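Local coordinates for beta-mannosidase (Trichoderma harzianum, PDB 4CVU), which probably hydrolyses beta-mannosides, releasing terminal beta-linked mannose from the non-reducing ends of oligosaccharides, as a fungal beta-mannosidase of glycoside hydrolase family 2, at residues S55-L61 / N86-T90; G239-N243 / S529-Y534; S365-P369 / L696-Q700; F595-S599 / F678-Y683; I824-G830 / T841-N847. All blocks are in the same frame, centred on the assembly; numbering follows the deposited sequence.

Contact 1: residues S55-L61 / N86-T90; sequences SQAHLDL and NWTYT. With NAG (2-acetamido-2-deoxy-beta-D-glucopyranose), chain C.
Tyr89 reaches off its strand to the first turn of helix 57-61 and donates its phenol proton to Asp60, with Tyr89 OH 2.7 Å from Asp60 OD2. The hydroxyl arrives from above the carboxylate plane, 45° out of it. The other oxygen is also met from outside the plane, as Ser55 OG donates to Asp60 OD1 at 2.8 Å. Asp60 CG lies beside its own backbone N (chi1 -65°), which swings the carboxylate back toward the helix start, where both donors stand. With an alanine here, the hydroxyls of Tyr89 and Ser55 would probably lose the acceptor that ties them together. Beside this polar group the contact is apolar. Ala57 CB sits over the five-membered ring of Trp87, 3.7 Å from Trp87 CG, and its small methyl lets the helix come near. Leu61 spreads both methyls at the far end of the indole, CD1 being 3.6 Å from Trp87 CH2. The indole is steadied by its NE1 bond to Ile82 O. Asn86, the residue before, points away from the helix and carries an N-linked sugar on ND2. Such packing of a short helix on a sheet strand belongs to the galactose-binding-like beta-sandwich of family 2 enzymes.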
# COMPACT_ATOMS: atom_id res chain seq x y z
N SER A 55 2.79 -25.34 7.63
CA SER A 55 3.01 -23.91 7.51
C SER A 55 4.46 -23.52 7.79
O SER A 55 5.30 -24.36 8.03
CB SER A 55 2.13 -23.17 8.51
OG SER A 55 2.03 -21.80 8.17
N GLN A 56 4.72 -22.22 7.77
CA GLN A 56 5.94 -21.65 8.30
C GLN A 56 5.58 -20.42 9.12
O GLN A 56 4.56 -19.81 8.91
CB GLN A 56 6.88 -21.26 7.16
CG GLN A 56 7.48 -22.43 6.40
CD GLN A 56 7.90 -22.07 4.97
OE1 GLN A 56 7.27 -21.23 4.34
NE2 GLN A 56 8.98 -22.69 4.47
N ALA A 57 6.45 -20.04 10.05
CA ALA A 57 6.14 -19.02 11.04
C ALA A 57 5.73 -17.65 10.46
O ALA A 57 4.79 -17.04 10.97
CB ALA A 57 7.30 -18.88 12.03
N HIS A 58 6.42 -17.19 9.41
CA HIS A 58 6.00 -15.94 8.72
C HIS A 58 4.52 -15.99 8.35
O HIS A 58 3.78 -15.00 8.54
CB HIS A 58 6.79 -15.69 7.46
CG HIS A 58 8.23 -15.41 7.71
ND1 HIS A 58 9.12 -16.40 8.06
CD2 HIS A 58 8.93 -14.26 7.65
CE1 HIS A 58 10.31 -15.86 8.23
NE2 HIS A 58 10.22 -14.56 7.98
N LEU A 59 4.06 -17.13 7.85
CA LEU A 59 2.67 -17.22 7.39
C LEU A 59 1.69 -17.19 8.58
O LEU A 59 0.65 -16.58 8.48
CB LEU A 59 2.42 -18.44 6.49
CG LEU A 59 3.35 -18.56 5.27
CD1 LEU A 59 3.06 -19.87 4.55
CD2 LEU A 59 3.25 -17.34 4.34
N ASP A 60 2.03 -17.84 9.69
CA ASP A 60 1.11 -17.89 10.84
C ASP A 60 1.08 -16.54 11.59
O ASP A 60 0.02 -16.11 12.07
CB ASP A 60 1.47 -19.05 11.77
CG ASP A 60 1.27 -20.41 11.12
OD1 ASP A 60 0.50 -20.53 10.15
OD2 ASP A 60 1.91 -21.38 11.56
N LEU A 61 2.25 -15.87 11.65
CA LEU A 61 2.36 -14.49 12.12
C LEU A 61 1.55 -13.48 11.28
O LEU A 61 0.90 -12.60 11.84
CB LEU A 61 3.84 -14.05 12.14
CG LEU A 61 4.74 -14.70 13.20
CD1 LEU A 61 6.21 -14.44 12.92
CD2 LEU A 61 4.37 -14.26 14.60
N ASN A 86 14.27 -18.61 17.26
CA ASN A 86 13.51 -19.87 17.23
C ASN A 86 12.00 -19.72 17.23
O ASN A 86 11.47 -18.84 17.83
CB ASN A 86 13.85 -20.77 18.42
CG ASN A 86 15.23 -21.41 18.33
OD1 ASN A 86 16.17 -20.81 17.89
ND2 ASN A 86 15.34 -22.65 18.77
N TRP A 87 11.32 -20.62 16.56
CA TRP A 87 9.86 -20.69 16.59
C TRP A 87 9.45 -22.11 16.92
O TRP A 87 9.92 -23.04 16.31
CB TRP A 87 9.25 -20.25 15.23
CG TRP A 87 9.54 -18.83 15.01
CD1 TRP A 87 10.66 -18.31 14.43
CD2 TRP A 87 8.77 -17.72 15.48
NE1 TRP A 87 10.63 -16.94 14.48
CE2 TRP A 87 9.47 -16.55 15.12
CE3 TRP A 87 7.55 -17.60 16.16
CZ2 TRP A 87 9.00 -15.26 15.41
CZ3 TRP A 87 7.06 -16.33 16.43
CH2 TRP A 87 7.78 -15.17 16.05
N THR A 88 8.53 -22.27 17.85
CA THR A 88 8.13 -23.59 18.25
C THR A 88 6.67 -23.81 17.92
O THR A 88 5.80 -22.98 18.32
CB THR A 88 8.42 -23.82 19.76
OG1 THR A 88 9.84 -23.79 19.98
CG2 THR A 88 7.85 -25.13 20.24
N TYR A 89 6.41 -24.91 17.21
CA TYR A 89 5.05 -25.39 16.90
C TYR A 89 4.64 -26.42 17.96
O TYR A 89 5.27 -27.47 18.09
CB TYR A 89 5.03 -26.02 15.50
CG TYR A 89 4.91 -24.98 14.38
CD1 TYR A 89 5.97 -24.14 14.06
CD2 TYR A 89 3.74 -24.87 13.65
CE1 TYR A 89 5.84 -23.19 13.07
CE2 TYR A 89 3.61 -23.95 12.64
CZ TYR A 89 4.66 -23.09 12.34
OH TYR A 89 4.49 -22.14 11.33
N THR A 90 3.58 -26.13 18.71
CA THR A 90 3.15 -27.02 19.81
C THR A 90 1.70 -27.41 19.62
O THR A 90 0.85 -26.54 19.44
CB THR A 90 3.27 -26.28 21.15
OG1 THR A 90 4.62 -25.88 21.32
CG2 THR A 90 2.84 -27.18 22.32
C1 NAG C . 16.53 -23.39 18.79
C2 NAG C . 16.72 -23.92 20.24
C3 NAG C . 17.91 -24.87 20.30
C4 NAG C . 17.85 -25.94 19.22
C5 NAG C . 17.53 -25.33 17.83
C6 NAG C . 17.27 -26.41 16.75
C7 NAG C . 15.96 -22.40 21.97
C8 NAG C . 16.23 -21.26 22.91
N2 NAG C . 16.94 -22.82 21.17
O3 NAG C . 17.92 -25.47 21.59
O4 NAG C . 19.11 -26.58 19.17
O5 NAG C . 16.39 -24.48 17.90
O6 NAG C . 16.04 -27.08 16.95
O7 NAG C . 14.86 -22.91 21.96

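Contact 2: residues G239-N243 / S529-Y534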
# COMPACT_ATOMS: atom_id res chain seq x y z
N GLY A 239 17.79 -53.87 -20.57
CA GLY A 239 19.19 -53.57 -20.92
C GLY A 239 19.58 -52.09 -20.81
O GLY A 239 20.72 -51.73 -21.06
N GLN A 240 18.62 -51.23 -20.46
CA GLN A 240 18.85 -49.77 -20.44
C GLN A 240 19.75 -49.37 -19.28
O GLN A 240 19.57 -49.83 -18.15
CB GLN A 240 17.52 -48.99 -20.37
CG GLN A 240 17.64 -47.46 -20.29
CD GLN A 240 16.30 -46.74 -20.38
OE1 GLN A 240 15.22 -47.36 -20.47
NE2 GLN A 240 16.35 -45.40 -20.38
N PHE A 241 20.67 -48.47 -19.55
CA PHE A 241 21.45 -47.83 -18.52
C PHE A 241 21.41 -46.29 -18.60
O PHE A 241 21.13 -45.74 -19.64
CB PHE A 241 22.90 -48.30 -18.58
CG PHE A 241 23.76 -47.73 -17.49
CD1 PHE A 241 23.60 -48.13 -16.18
CD2 PHE A 241 24.68 -46.74 -17.78
CE1 PHE A 241 24.39 -47.59 -15.18
CE2 PHE A 241 25.45 -46.20 -16.78
CZ PHE A 241 25.31 -46.63 -15.49
N ASN A 242 21.71 -45.62 -17.51
CA ASN A 242 21.70 -44.17 -17.49
C ASN A 242 22.65 -43.56 -18.51
O ASN A 242 23.77 -44.00 -18.65
CB ASN A 242 22.07 -43.69 -16.09
CG ASN A 242 21.35 -44.46 -15.01
OD1 ASN A 242 21.63 -45.62 -14.75
ND2 ASN A 242 20.44 -43.82 -14.36
N ASN A 243 22.18 -42.55 -19.22
CA ASN A 243 23.01 -41.76 -20.12
C ASN A 243 23.33 -42.42 -21.48
O ASN A 243 24.06 -41.89 -22.27
CB ASN A 243 24.29 -41.31 -19.41
CG ASN A 243 24.04 -40.24 -18.36
OD1 ASN A 243 24.22 -39.08 -18.64
ND2 ASN A 243 23.60 -40.60 -17.19
N SER A 529 17.63 -45.93 -10.16
CA SER A 529 17.02 -45.61 -11.46
C SER A 529 17.89 -46.09 -12.62
O SER A 529 19.09 -45.79 -12.64
CB SER A 529 16.83 -44.07 -11.60
OG SER A 529 16.05 -43.76 -12.74
N HIS A 530 17.29 -46.82 -13.56
CA HIS A 530 17.96 -47.20 -14.83
C HIS A 530 17.54 -46.25 -15.98
O HIS A 530 18.15 -46.26 -17.04
CB HIS A 530 17.62 -48.65 -15.25
CG HIS A 530 18.10 -49.71 -14.30
ND1 HIS A 530 19.43 -50.05 -14.18
CD2 HIS A 530 17.43 -50.50 -13.43
CE1 HIS A 530 19.56 -51.00 -13.26
NE2 HIS A 530 18.36 -51.29 -12.80
N SER A 531 16.50 -45.44 -15.72
CA SER A 531 15.81 -44.69 -16.76
C SER A 531 16.23 -43.21 -16.88
O SER A 531 16.11 -42.61 -17.95
CB SER A 531 14.30 -44.79 -16.50
OG SER A 531 13.94 -44.27 -15.25
N ILE A 532 16.75 -42.62 -15.80
CA ILE A 532 17.00 -41.18 -15.77
C ILE A 532 18.49 -40.86 -15.86
O ILE A 532 19.26 -41.26 -14.99
CB ILE A 532 16.45 -40.55 -14.49
CG1 ILE A 532 14.93 -40.81 -14.39
CG2 ILE A 532 16.76 -39.05 -14.49
CD1 ILE A 532 14.12 -40.35 -15.57
N SER A 533 18.87 -40.11 -16.90
CA SER A 533 20.27 -39.72 -17.13
C SER A 533 20.74 -38.61 -16.17
O SER A 533 19.93 -37.95 -15.51
CB SER A 533 20.47 -39.23 -18.56
OG SER A 533 20.06 -40.17 -19.49
N TYR A 534 22.04 -38.38 -16.14
CA TYR A 534 22.64 -37.57 -15.11
C TYR A 534 23.73 -36.72 -15.66
O TYR A 534 24.42 -37.07 -16.63
CB TYR A 534 23.23 -38.44 -13.98
CG TYR A 534 23.81 -37.66 -12.81
CD1 TYR A 534 22.99 -37.03 -11.88
CD2 TYR A 534 25.19 -37.57 -12.62
CE1 TYR A 534 23.51 -36.31 -10.82
CE2 TYR A 534 25.74 -36.87 -11.54
CZ TYR A 534 24.89 -36.24 -10.65
OH TYR A 534 25.39 -35.52 -9.59
O HOH W 1 14.20 -43.31 -20.01
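Asn242 pushes its side chain into the turn formed by Ser529 to Ser533. Asn242 CB lies 3.9 Å from Ile532 O, and CG is 3.5 Å from Ser529 O. Chi1 (-45°) sets CG beside the backbone N, and the turn of the amide about chi2 (71°) sends OD1 over a face of the Phe241 ring and ND2 into the loop. There one nitrogen serves two carbonyls, Asn242 ND2 lying 2.9 Å from both Ile532 O and Ser529 O. Both acceptors lie near the amide plane, so each N-H is used, which suits asparagine to this buried spot. The turn leads from helix 506-528 into strand 534-535 of the (beta/alpha)8 barrel, whereas 239-243 follows strand 227-237 of the neighbouring beta-sandwich, so two domains meet here. Asn243 N bonds weakly to Ser533 OG at 3.2 Å. Gln240 CG packs 3.5 Å from His530 O, a buried oxygen with no hydrogen-bond partner in the model. Gln240 OE1 accepts from Arg237 N, and a water lies between Gln240 NE2 and Ser531 O.

Contact 3: residues S365-P369 / L696-Q700; sequences SGITP and LPERQ
Thr368 N donates to Pro697 O at 2.8 Å, approaching 35° out of the carbonyl plane. Other atoms gather round that oxygen: Ile367 CA gives it a C-H contact at 3.4 Å, and Ile367 CG2 lies equally near. Thr368 OG1 is 3.2 Å from Pro697 O, a weak and unsettled bond, and sits tightly against Pro697 CB. Its torsion (chi1 -47°) keeps OG1 beside the backbone N, on the same side as the main-chain donor. Farther along, Ile367 CD1 rests 3.9 Å from Arg699 CG and so uses the aliphatic part of the arginine.

The next shell shapes both partners. Pro697 stands at the second position of a type I beta turn closed by Arg699 N to Leu696 O, 2.7 Å, where its fixed phi fits well. Gly366, with positive phi, ends helix 360-365 in a Schellman motif and redirects the chain toward the turn. Arg699 bends at chi2 (-70°), carrying its guanidinium away to Ser694 O, Ile798 O and Glu381. Arg590 spans the contact itself, donating to Thr368 O and to Glu698 O.

The contact thus rests largely on main-chain groups of the two loops, and the positive charge of Arg590 is likely to polarise the two carbonyls it grips.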
# COMPACT_ATOMS: atom_id res chain seq x y z
N SER A 365 27.86 -36.60 -41.08
CA SER A 365 26.64 -35.92 -41.46
C SER A 365 26.83 -34.39 -41.54
O SER A 365 25.98 -33.69 -42.09
CB SER A 365 25.48 -36.29 -40.53
OG SER A 365 25.46 -35.52 -39.34
N GLY A 366 27.95 -33.89 -41.03
CA GLY A 366 28.27 -32.48 -41.10
C GLY A 366 28.18 -31.73 -39.78
O GLY A 366 28.27 -30.52 -39.75
N ILE A 367 28.01 -32.45 -38.69
CA ILE A 367 27.95 -31.85 -37.36
C ILE A 367 29.35 -31.64 -36.79
O ILE A 367 30.15 -32.55 -36.77
CB ILE A 367 27.11 -32.72 -36.39
CG1 ILE A 367 25.69 -32.85 -36.92
CG2 ILE A 367 27.08 -32.09 -35.00
CD1 ILE A 367 24.80 -33.81 -36.15
N THR A 368 29.62 -30.42 -36.34
CA THR A 368 30.84 -30.13 -35.60
C THR A 368 31.12 -31.11 -34.44
O THR A 368 30.23 -31.39 -33.62
CB THR A 368 30.82 -28.73 -35.04
OG1 THR A 368 30.41 -27.82 -36.06
CG2 THR A 368 32.21 -28.32 -34.50
N PRO A 369 32.37 -31.60 -34.37
CA PRO A 369 32.84 -32.53 -33.32
C PRO A 369 32.85 -31.86 -31.97
O PRO A 369 32.78 -30.64 -31.87
CB PRO A 369 34.30 -32.86 -33.73
CG PRO A 369 34.42 -32.43 -35.13
CD PRO A 369 33.46 -31.29 -35.32
N LEU A 696 22.50 -25.81 -38.52
CA LEU A 696 23.92 -25.41 -38.77
C LEU A 696 24.85 -26.42 -38.07
O LEU A 696 24.36 -27.29 -37.37
CB LEU A 696 24.15 -23.95 -38.33
CG LEU A 696 23.15 -22.92 -38.91
CD1 LEU A 696 23.37 -21.52 -38.33
CD2 LEU A 696 23.23 -22.87 -40.43
N PRO A 697 26.18 -26.33 -38.27
CA PRO A 697 27.05 -27.44 -37.82
C PRO A 697 27.02 -27.75 -36.33
O PRO A 697 27.36 -28.84 -35.94
CB PRO A 697 28.46 -26.99 -38.25
CG PRO A 697 28.22 -26.08 -39.42
CD PRO A 697 26.94 -25.33 -39.05
N GLU A 698 26.62 -26.79 -35.51
CA GLU A 698 26.39 -27.00 -34.09
C GLU A 698 25.19 -27.95 -33.83
O GLU A 698 25.21 -28.69 -32.88
CB GLU A 698 26.24 -25.67 -33.33
CG GLU A 698 25.02 -24.86 -33.71
CD GLU A 698 25.33 -23.68 -34.55
OE1 GLU A 698 26.25 -23.75 -35.41
OE2 GLU A 698 24.66 -22.65 -34.35
N ARG A 699 24.21 -27.96 -34.71
CA ARG A 699 23.03 -28.78 -34.55
C ARG A 699 22.44 -28.50 -33.17
O ARG A 699 22.50 -29.32 -32.30
CB ARG A 699 23.32 -30.26 -34.72
CG ARG A 699 22.19 -31.02 -35.38
CD ARG A 699 21.02 -31.11 -34.46
NE ARG A 699 20.04 -32.12 -34.78
CZ ARG A 699 19.03 -31.94 -35.61
NH1 ARG A 699 18.90 -30.83 -36.27
NH2 ARG A 699 18.16 -32.91 -35.76
N GLN A 700 22.08 -27.26 -32.97
CA GLN A 700 21.55 -26.78 -31.71
C GLN A 700 20.15 -27.37 -31.44
O GLN A 700 19.32 -27.36 -32.31
CB GLN A 700 21.52 -25.25 -31.78
CG GLN A 700 21.76 -24.49 -30.48
CD GLN A 700 20.48 -24.32 -29.69
OE1 GLN A 700 19.44 -24.76 -30.13
NE2 GLN A 700 20.56 -23.66 -28.55

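Contact 4: residues F595-S599 / F678-Y683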
# COMPACT_ATOMS: atom_id res chain seq x y z
N PHE A 595 19.53 -17.75 -20.44
CA PHE A 595 19.84 -16.44 -21.05
C PHE A 595 18.80 -15.41 -20.69
O PHE A 595 17.60 -15.73 -20.55
CB PHE A 595 19.99 -16.54 -22.57
CG PHE A 595 18.79 -17.14 -23.27
CD1 PHE A 595 18.62 -18.53 -23.35
CD2 PHE A 595 17.85 -16.31 -23.87
CE1 PHE A 595 17.52 -19.07 -24.01
CE2 PHE A 595 16.74 -16.85 -24.52
CZ PHE A 595 16.59 -18.22 -24.61
N GLY A 596 19.24 -14.17 -20.50
CA GLY A 596 18.28 -13.08 -20.17
C GLY A 596 18.83 -11.71 -19.84
O GLY A 596 20.05 -11.45 -19.94
N PHE A 597 17.89 -10.81 -19.53
CA PHE A 597 18.10 -9.40 -19.18
C PHE A 597 16.90 -9.10 -18.25
O PHE A 597 15.86 -9.66 -18.52
CB PHE A 597 17.97 -8.56 -20.41
CG PHE A 597 18.66 -7.23 -20.34
CD1 PHE A 597 18.04 -6.13 -19.86
CD2 PHE A 597 19.99 -7.11 -20.77
CE1 PHE A 597 18.68 -4.91 -19.78
CE2 PHE A 597 20.63 -5.91 -20.72
CZ PHE A 597 20.00 -4.80 -20.24
N ILE A 598 17.01 -8.28 -17.19
CA ILE A 598 15.84 -7.99 -16.29
C ILE A 598 14.84 -6.98 -16.82
O ILE A 598 15.20 -6.16 -17.69
CB ILE A 598 16.29 -7.58 -14.89
CG1 ILE A 598 17.00 -6.22 -14.94
CG2 ILE A 598 17.21 -8.63 -14.29
CD1 ILE A 598 17.17 -5.53 -13.59
N SER A 599 13.58 -6.92 -16.31
CA SER A 599 12.77 -5.85 -16.75
C SER A 599 11.80 -5.61 -15.55
O SER A 599 11.66 -6.50 -14.71
CB SER A 599 11.99 -6.29 -17.99
OG SER A 599 10.98 -7.30 -17.67
N PHE A 678 12.19 -4.07 -24.49
CA PHE A 678 13.61 -4.35 -24.80
C PHE A 678 13.90 -5.83 -24.48
O PHE A 678 14.42 -6.53 -25.30
CB PHE A 678 14.56 -3.45 -24.01
CG PHE A 678 15.97 -3.89 -24.11
CD1 PHE A 678 16.75 -3.49 -25.17
CD2 PHE A 678 16.49 -4.74 -23.18
CE1 PHE A 678 18.04 -3.94 -25.31
CE2 PHE A 678 17.77 -5.22 -23.32
CZ PHE A 678 18.56 -4.81 -24.38
N GLN A 679 13.45 -6.30 -23.31
CA GLN A 679 13.63 -7.71 -22.90
C GLN A 679 12.99 -8.65 -23.89
O GLN A 679 13.58 -9.67 -24.21
CB GLN A 679 13.02 -7.97 -21.51
CG GLN A 679 13.24 -9.36 -20.90
CD GLN A 679 12.21 -9.61 -19.77
OE1 GLN A 679 11.14 -9.08 -19.85
NE2 GLN A 679 12.51 -10.46 -18.82
N ALA A 680 11.74 -8.39 -24.30
CA ALA A 680 11.05 -9.27 -25.27
C ALA A 680 11.85 -9.39 -26.58
O ALA A 680 12.05 -10.48 -27.10
CB ALA A 680 9.72 -8.73 -25.57
N ASP A 681 12.23 -8.25 -27.09
CA ASP A 681 12.88 -8.18 -28.39
C ASP A 681 14.25 -8.87 -28.33
O ASP A 681 14.67 -9.51 -29.29
CB ASP A 681 12.98 -6.72 -28.86
CG ASP A 681 11.69 -6.23 -29.57
OD1 ASP A 681 10.87 -7.07 -29.97
OD2 ASP A 681 11.50 -4.98 -29.73
N MET A 682 14.98 -8.64 -27.24
CA MET A 682 16.27 -9.35 -27.05
C MET A 682 16.10 -10.87 -26.94
O MET A 682 16.86 -11.60 -27.56
CB MET A 682 17.07 -8.79 -25.88
CG MET A 682 18.55 -9.21 -25.93
SD MET A 682 19.49 -8.79 -24.44
CE MET A 682 18.60 -9.80 -23.29
N TYR A 683 15.09 -11.36 -26.22
CA TYR A 683 14.90 -12.80 -26.10
C TYR A 683 14.55 -13.40 -27.46
O TYR A 683 15.11 -14.43 -27.86
CB TYR A 683 13.83 -13.17 -25.04
CG TYR A 683 14.28 -13.05 -23.61
CD1 TYR A 683 14.93 -11.91 -23.17
CD2 TYR A 683 13.97 -14.01 -22.67
CE1 TYR A 683 15.32 -11.76 -21.85
CE2 TYR A 683 14.33 -13.86 -21.34
CZ TYR A 683 15.00 -12.72 -20.96
OH TYR A 683 15.40 -12.54 -19.66
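The Phe597 ring receives the edge of Phe678 on one face: Phe678 CE2 stands 3.5 Å above the ring, over its centre, in an edge-to-face pair with planes 64° apart. Seen from Phe678, Phe597 CG lies at the edge, in the ring plane. Phe678 holds CG anti to its backbone N (chi1 169°), which points the ring edge at Phe597. Met682 adds an oblique Met-aromatic contact, its SD 5.0 Å from the Phe597 centroid. The Phe595 and Tyr683 rings meet obliquely, and Phe595 also packs edge-to-face with Tyr690 farther along helix 664-692.

The phenol of Tyr683 ends against the main chain. Its OH accepts from Phe597 N at 3.0 Å in a fairly straight bond (156°) and is bonded to Trp706 O as well. A glycine suits position 596, since a CB there would strike the Tyr683 OH. Replacing Tyr683 with a phenylalanine would probably leave Phe597 N and Trp706 O without the hydroxyl that links them.

At the far end Ser599 OG donates to Gln679 OE1 at 2.8 Å, coming from above the carbonyl plane. Gln679 NE2 binds Ala718 O, and Lys727 NZ reaches Ser599 OG. Aromatic packing thus fills the space between helix 664-692 and the loop after strand 592-595, while neutral hydroxyl and amide groups satisfy buried polar atoms, and the nearby lysine is likely to polarise the serine hydroxyl.

Contact 5: residues I824-G830 / T841-N847. With CD (cadmium ion), chain Z.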
# COMPACT_ATOMS: atom_id res chain seq x y z
N ILE A 824 5.74 -9.74 -42.14
CA ILE A 824 6.06 -11.11 -42.52
C ILE A 824 4.98 -12.08 -42.04
O ILE A 824 4.71 -12.14 -40.86
CB ILE A 824 7.40 -11.51 -41.87
CG1 ILE A 824 8.52 -10.59 -42.37
CG2 ILE A 824 7.72 -12.96 -42.17
CD1 ILE A 824 9.75 -10.61 -41.51
N GLU A 825 4.37 -12.83 -42.95
CA GLU A 825 3.42 -13.88 -42.59
C GLU A 825 3.76 -15.18 -43.29
O GLU A 825 3.82 -15.25 -44.53
CB GLU A 825 1.97 -13.52 -42.91
CG GLU A 825 1.62 -12.08 -42.59
CD GLU A 825 0.11 -11.84 -42.42
OE1 GLU A 825 -0.73 -12.76 -42.67
OE2 GLU A 825 -0.22 -10.70 -42.02
N LEU A 826 3.95 -16.21 -42.46
CA LEU A 826 4.24 -17.55 -42.88
C LEU A 826 3.01 -18.42 -42.77
O LEU A 826 2.26 -18.32 -41.79
CB LEU A 826 5.37 -18.12 -42.03
CG LEU A 826 5.74 -19.59 -42.26
CD1 LEU A 826 7.21 -19.79 -41.94
CD2 LEU A 826 4.88 -20.53 -41.43
N THR A 827 2.80 -19.27 -43.79
CA THR A 827 1.82 -20.36 -43.72
C THR A 827 2.49 -21.64 -44.19
O THR A 827 3.31 -21.61 -45.11
CB THR A 827 0.60 -20.11 -44.63
OG1 THR A 827 0.00 -18.87 -44.28
CG2 THR A 827 -0.43 -21.21 -44.45
N ALA A 828 2.16 -22.74 -43.54
CA ALA A 828 2.75 -24.04 -43.85
C ALA A 828 1.79 -25.14 -43.49
O ALA A 828 0.84 -24.94 -42.74
CB ALA A 828 4.08 -24.23 -43.13
N HIS A 829 2.05 -26.31 -44.04
CA HIS A 829 1.18 -27.46 -43.83
C HIS A 829 2.00 -28.67 -43.47
O HIS A 829 3.03 -28.92 -44.06
CB HIS A 829 0.37 -27.72 -45.11
CG HIS A 829 -0.56 -26.60 -45.44
ND1 HIS A 829 -1.81 -26.48 -44.87
CD2 HIS A 829 -0.40 -25.52 -46.24
CE1 HIS A 829 -2.39 -25.38 -45.32
NE2 HIS A 829 -1.56 -24.79 -46.16
N GLY A 830 1.54 -29.40 -42.47
CA GLY A 830 2.28 -30.54 -42.00
C GLY A 830 1.60 -31.22 -40.82
O GLY A 830 0.47 -30.87 -40.47
N THR A 841 -2.21 -30.36 -40.43
CA THR A 841 -2.39 -29.13 -39.67
C THR A 841 -1.87 -27.96 -40.49
O THR A 841 -0.91 -28.10 -41.25
CB THR A 841 -1.62 -29.20 -38.33
OG1 THR A 841 -2.27 -30.13 -37.47
CG2 THR A 841 -1.57 -27.87 -37.62
N THR A 842 -2.49 -26.80 -40.32
CA THR A 842 -1.98 -25.57 -40.91
C THR A 842 -1.22 -24.74 -39.83
O THR A 842 -1.75 -24.44 -38.76
CB THR A 842 -3.08 -24.77 -41.64
OG1 THR A 842 -2.62 -23.43 -41.91
CG2 THR A 842 -4.37 -24.71 -40.82
N PHE A 843 0.03 -24.41 -40.14
CA PHE A 843 0.89 -23.63 -39.26
C PHE A 843 1.05 -22.19 -39.79
O PHE A 843 1.36 -21.98 -40.96
CB PHE A 843 2.27 -24.29 -39.18
CG PHE A 843 2.24 -25.69 -38.67
CD1 PHE A 843 2.03 -25.95 -37.33
CD2 PHE A 843 2.42 -26.76 -39.53
CE1 PHE A 843 1.99 -27.24 -36.84
CE2 PHE A 843 2.38 -28.06 -39.06
CZ PHE A 843 2.17 -28.30 -37.71
N THR A 844 0.81 -21.20 -38.94
CA THR A 844 0.97 -19.80 -39.32
C THR A 844 1.78 -19.02 -38.27
O THR A 844 1.61 -19.21 -37.08
CB THR A 844 -0.38 -19.10 -39.45
OG1 THR A 844 -1.07 -19.31 -38.23
CG2 THR A 844 -1.18 -19.71 -40.50
N HIS A 845 2.63 -18.14 -38.74
CA HIS A 845 3.50 -17.34 -37.90
C HIS A 845 3.49 -15.90 -38.42
O HIS A 845 3.66 -15.70 -39.60
CB HIS A 845 4.93 -17.89 -37.97
CG HIS A 845 5.90 -17.17 -37.12
ND1 HIS A 845 7.02 -16.57 -37.62
CD2 HIS A 845 5.90 -16.95 -35.78
CE1 HIS A 845 7.69 -16.02 -36.62
NE2 HIS A 845 7.03 -16.25 -35.50
N HIS A 846 3.31 -14.94 -37.53
CA HIS A 846 3.34 -13.51 -37.82
C HIS A 846 4.60 -12.89 -37.23
O HIS A 846 5.05 -13.28 -36.18
CB HIS A 846 2.09 -12.82 -37.28
CG HIS A 846 0.83 -13.38 -37.84
ND1 HIS A 846 0.28 -14.56 -37.40
CD2 HIS A 846 0.06 -12.97 -38.88
CE1 HIS A 846 -0.79 -14.84 -38.12
NE2 HIS A 846 -0.94 -13.90 -39.03
N ASN A 847 5.17 -11.95 -37.94
CA ASN A 847 6.41 -11.33 -37.53
C ASN A 847 6.56 -10.00 -38.29
O ASN A 847 5.71 -9.67 -39.14
CB ASN A 847 7.59 -12.26 -37.83
CG ASN A 847 8.83 -11.93 -37.02
OD1 ASN A 847 8.91 -10.91 -36.34
ND2 ASN A 847 9.79 -12.83 -37.08
CD CD Z . -2.21 -9.55 -43.20
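Seven residue pairs from Ile824-Asn847 to Gly830-Thr841 run antiparallel, with strand axes at 159°, and eight main-chain hydrogen bonds join the four hydrogen-bonded pairs. This is a beta hairpin at the margin of the four-stranded sheet in the mannosidase Ig/CBM-like domain, strand 841-849 being outermost within the chain. On one face lie Ile824, Leu826, Ala828, Phe843 and His845, turned toward strand 740-747 and neighbouring residues such as Phe793; most of this face is buried and largely apolar, with Asn847 bonded to Ala742 O and Lys684. Ala828 CB lies 4.3 Å from Phe843 CB. The Phe843 ring, its CG beside the backbone N (chi1 -59°), swings along the sheet to Gly830, whose CA meets the ring edge in plane, while Thr841 CG2 sits over a ring face. The other face carries polar, more exposed residues. Thr827 and Thr844 stand side by side, with Thr827 OG1 4.0 Å from Thr844 CG2. His829 lays its ring beside Thr842, His829 CE1 being 3.8 Å from Thr842 CB. Glu825 crosses over to His846, with Glu825 CD 3.7 Å from His846 CD2. Near the plane of that imidazole, at its edge, Glu825 OE2 binds the cadmium ion at 2.6 Å.

In the fold
Along the chain contact 1 comes first, alone in the N-terminal galactose-binding-like domain; its centre is about 55 Å from that of contact 3. Contacts 2 and 3 alternate in sequence and lie about 26 Å apart between centres, each binding a loop of the barrel to a chain region hundreds of residues away. Contact 4 falls between the two segments of contact 3 along the chain; helix 664-692 carries 678-683 and leads on to 696-700, and their nearest atoms are about 7 Å apart. Contact 5, the last, has nearest atoms about 8 Å from contact 4. Contact 2 ties a beta-sandwich loop to the barrel, whereas contacts 1 and 5 are internal to their own domains.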